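Long-range contact in DUF1254 domain-containing protein (PDB 3U07), which is of unknown function but joins a DUF1254 and a DUF1214 region in one chain that probably carries a signal peptide: residues 94-104 against 182-192. The protein carries 2 engineered substitutions. Numbering follows the deposited sequence.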
# COMPACT_ATOMS: atom_id res chain seq x y z
N GLU A 94 -2.99 14.46 -20.50
CA GLU A 94 -3.76 13.48 -21.23
C GLU A 94 -3.72 12.13 -20.50
O GLU A 94 -2.94 11.96 -19.57
CB GLU A 94 -3.16 13.31 -22.63
CG GLU A 94 -1.72 12.83 -22.61
CD GLU A 94 -1.18 12.54 -23.99
OE1 GLU A 94 -1.90 11.90 -24.78
OE2 GLU A 94 -0.03 12.93 -24.28
N PRO A 95 -4.57 11.18 -20.91
CA PRO A 95 -4.60 9.86 -20.26
C PRO A 95 -3.29 9.11 -20.44
O PRO A 95 -2.48 9.44 -21.31
CB PRO A 95 -5.75 9.16 -20.98
CG PRO A 95 -6.68 10.28 -21.31
CD PRO A 95 -5.71 11.33 -21.83
N VAL A 96 -3.10 8.09 -19.61
CA VAL A 96 -1.90 7.27 -19.65
C VAL A 96 -2.32 5.82 -19.60
O VAL A 96 -3.25 5.45 -18.88
CB VAL A 96 -0.96 7.59 -18.47
CG1 VAL A 96 -1.69 7.35 -17.16
CG2 VAL A 96 0.29 6.75 -18.54
N ILE A 97 -1.63 4.99 -20.37
CA ILE A 97 -1.95 3.58 -20.45
C ILE A 97 -0.82 2.72 -19.90
O ILE A 97 0.34 2.85 -20.30
CB ILE A 97 -2.26 3.19 -21.91
CG1 ILE A 97 -3.54 3.89 -22.36
CG2 ILE A 97 -2.38 1.68 -22.04
CD1 ILE A 97 -3.75 3.88 -23.86
N VAL A 98 -1.17 1.86 -18.96
CA VAL A 98 -0.21 0.94 -18.38
C VAL A 98 -0.44 -0.39 -19.06
O VAL A 98 -1.57 -0.91 -19.06
CB VAL A 98 -0.41 0.81 -16.86
CG1 VAL A 98 0.56 -0.22 -16.29
CG2 VAL A 98 -0.19 2.17 -16.19
N SER A 99 0.61 -0.93 -19.67
CA SER A 99 0.51 -2.21 -20.36
C SER A 99 1.01 -3.34 -19.48
O SER A 99 2.10 -3.27 -18.91
CB SER A 99 1.34 -2.18 -21.66
OG SER A 99 0.90 -1.16 -22.53
N VAL A 100 0.19 -4.37 -19.36
CA VAL A 100 0.51 -5.55 -18.57
C VAL A 100 0.30 -6.78 -19.45
O VAL A 100 -0.80 -7.00 -19.97
CB VAL A 100 -0.39 -5.64 -17.32
CG1 VAL A 100 -0.15 -6.96 -16.59
CG2 VAL A 100 -0.10 -4.47 -16.39
N PRO A 101 1.35 -7.59 -19.65
CA PRO A 101 1.31 -8.80 -20.47
C PRO A 101 0.54 -9.93 -19.80
O PRO A 101 0.42 -9.95 -18.57
CB PRO A 101 2.78 -9.17 -20.62
CG PRO A 101 3.34 -8.77 -19.28
CD PRO A 101 2.70 -7.40 -19.07
N ASP A 102 0.01 -10.86 -20.59
CA ASP A 102 -0.66 -12.01 -19.99
C ASP A 102 0.47 -12.72 -19.23
O ASP A 102 1.59 -12.82 -19.73
CB ASP A 102 -1.25 -12.93 -21.07
CG ASP A 102 -2.51 -12.35 -21.72
OD1 ASP A 102 -3.04 -11.34 -21.21
OD2 ASP A 102 -2.97 -12.91 -22.74
N MSE A 103 0.17 -13.17 -18.02
CA MSE A 103 1.18 -13.83 -17.19
C MSE A 103 1.01 -15.34 -17.24
O MSE A 103 0.02 -15.85 -17.77
CB MSE A 103 1.04 -13.35 -15.74
CG MSE A 103 2.32 -12.80 -15.11
SE MSE A 103 2.70 -10.97 -15.60
CE MSE A 103 1.00 -10.20 -15.14
N ASP A 104 1.98 -16.06 -16.67
CA ASP A 104 1.92 -17.52 -16.66
C ASP A 104 1.01 -18.04 -15.56
O ASP A 104 0.93 -17.45 -14.48
CB ASP A 104 3.33 -18.12 -16.56
CG ASP A 104 4.14 -17.57 -15.39
OD1 ASP A 104 3.86 -16.44 -14.92
OD2 ASP A 104 5.07 -18.27 -14.95
N TYR A 182 8.77 -11.15 -17.45
CA TYR A 182 7.42 -10.63 -17.58
C TYR A 182 7.37 -9.15 -17.20
O TYR A 182 6.80 -8.33 -17.94
CB TYR A 182 6.45 -11.44 -16.71
CG TYR A 182 5.98 -12.72 -17.37
CD1 TYR A 182 5.29 -12.69 -18.57
CD2 TYR A 182 6.22 -13.96 -16.78
CE1 TYR A 182 4.84 -13.86 -19.18
CE2 TYR A 182 5.77 -15.14 -17.38
CZ TYR A 182 5.09 -15.08 -18.58
OH TYR A 182 4.65 -16.24 -19.18
N MSE A 183 7.97 -8.79 -16.07
CA MSE A 183 7.96 -7.40 -15.61
C MSE A 183 8.57 -6.47 -16.64
O MSE A 183 8.17 -5.31 -16.75
CB MSE A 183 8.74 -7.25 -14.30
CG MSE A 183 8.82 -8.51 -13.46
SE MSE A 183 8.94 -8.15 -11.57
CE MSE A 183 9.34 -6.26 -11.62
N ASP A 184 9.54 -6.97 -17.40
CA ASP A 184 10.20 -6.16 -18.41
C ASP A 184 9.23 -5.75 -19.50
O ASP A 184 9.45 -4.76 -20.21
CB ASP A 184 11.36 -6.95 -19.03
CG ASP A 184 12.59 -6.97 -18.14
OD1 ASP A 184 12.44 -7.14 -16.91
OD2 ASP A 184 13.71 -6.82 -18.67
N GLN A 185 8.13 -6.50 -19.62
CA GLN A 185 7.13 -6.21 -20.63
C GLN A 185 6.09 -5.19 -20.17
O GLN A 185 5.32 -4.68 -20.98
CB GLN A 185 6.46 -7.51 -21.08
CG GLN A 185 7.44 -8.44 -21.78
CD GLN A 185 6.78 -9.69 -22.30
OE1 GLN A 185 6.77 -10.73 -21.64
NE2 GLN A 185 6.22 -9.61 -23.50
N TRP A 186 6.06 -4.90 -18.87
CA TRP A 186 5.14 -3.89 -18.36
C TRP A 186 5.61 -2.58 -18.99
O TRP A 186 6.81 -2.37 -19.19
CB TRP A 186 5.23 -3.81 -16.83
CG TRP A 186 4.57 -4.95 -16.12
CD1 TRP A 186 4.67 -6.28 -16.43
CD2 TRP A 186 3.73 -4.87 -14.96
NE1 TRP A 186 3.95 -7.03 -15.52
CE2 TRP A 186 3.37 -6.19 -14.61
CE3 TRP A 186 3.27 -3.81 -14.17
CZ2 TRP A 186 2.56 -6.48 -13.51
CZ3 TRP A 186 2.46 -4.10 -13.07
CH2 TRP A 186 2.11 -5.42 -12.75
N ASN A 187 4.68 -1.68 -19.29
CA ASN A 187 5.05 -0.43 -19.93
C ASN A 187 4.09 0.67 -19.53
O ASN A 187 2.98 0.39 -19.07
CB ASN A 187 5.02 -0.64 -21.45
CG ASN A 187 5.73 0.46 -22.22
OD1 ASN A 187 6.41 1.31 -21.64
ND2 ASN A 187 5.59 0.45 -23.54
N ILE A 188 4.52 1.92 -19.66
CA ILE A 188 3.69 3.08 -19.37
C ILE A 188 3.83 4.02 -20.56
O ILE A 188 4.94 4.39 -20.93
CB ILE A 188 4.16 3.86 -18.13
CG1 ILE A 188 4.08 2.99 -16.88
CG2 ILE A 188 3.30 5.13 -17.96
CD1 ILE A 188 4.70 3.65 -15.66
N ARG A 189 2.70 4.39 -21.16
CA ARG A 189 2.72 5.28 -22.31
C ARG A 189 1.56 6.28 -22.25
O ARG A 189 0.47 5.94 -21.79
CB ARG A 189 2.58 4.47 -23.61
CG ARG A 189 3.81 3.68 -24.03
CD ARG A 189 3.48 2.81 -25.22
NE ARG A 189 2.69 1.64 -24.84
CZ ARG A 189 2.15 0.79 -25.71
NH1 ARG A 189 2.31 0.98 -27.01
NH2 ARG A 189 1.46 -0.26 -25.27
N THR A 190 1.80 7.50 -22.70
CA THR A 190 0.74 8.50 -22.75
C THR A 190 -0.16 8.06 -23.91
O THR A 190 0.28 7.34 -24.80
CB THR A 190 1.27 9.91 -23.06
OG1 THR A 190 2.02 9.89 -24.28
CG2 THR A 190 2.15 10.42 -21.93
N LEU A 191 -1.42 8.49 -23.88
CA LEU A 191 -2.35 8.14 -24.94
C LEU A 191 -1.79 8.49 -26.32
O LEU A 191 -1.79 7.66 -27.22
CB LEU A 191 -3.69 8.86 -24.72
CG LEU A 191 -4.76 8.63 -25.79
CD1 LEU A 191 -5.06 7.13 -25.94
CD2 LEU A 191 -6.01 9.41 -25.40
N SER A 192 -1.29 9.72 -26.47
CA SER A 192 -0.75 10.14 -27.75
C SER A 192 0.38 9.22 -28.19
O SER A 192 0.41 8.77 -29.34
CB SER A 192 -0.26 11.59 -27.68
OG SER A 192 0.74 11.75 -26.69
O HOH W 1 1.82 1.38 -22.05
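V96 and I188 meet where two antiparallel strands, 96-100 and 187-190, show how a sheet can have one packed face and one partly open to water. Their CG2 methyls press together at 3.5 Å, a little inside the normal carbon-carbon spacing; a V96 chi1 of 59° leaves CG2, anti to the backbone N, as the branch turned toward I188. V100 lies beside W186, CG2 standing 4.0 Å from the centroid of the six-membered ring, over its face. P101 CD reaches W186 CD1 at 3.5 Å, and the selenium of M103, a selenomethionine, sits at the indole edge, a Met-aromatic contact repeated obliquely against the Y182 ring. W186 NE1 is buried without a partner.

On the other face I97 is packed, CD1 against L191 CD1, whereas R189 and N187 are partly exposed. R189 bends at chi3 (-75°), and its NH2 donates to S99 OG at 2.9 Å in the guanidinium plane. A water at the same edge accepts from NE and donates to S99 OG and I97 O, while Q135 also bonds S99 OG. Between the faces runs the backbone ladder, its I97 N to R189 O bond almost straight at 177°.

The carboxylate of E94 grips S192 twice: OE2 takes OG at 2.8 Å through its syn lone pair, and OE1 takes the backbone N. T190 OG1, at the N-cap of helix 191-195, caps E193 N. The whole is an antiparallel beta ladder: outermost strand 187-190 pairs with 96-100 in a mixed four-stranded sheet, whose V96/V98/I188 face packs on the neighbouring antiparallel sheet through L89 and L111.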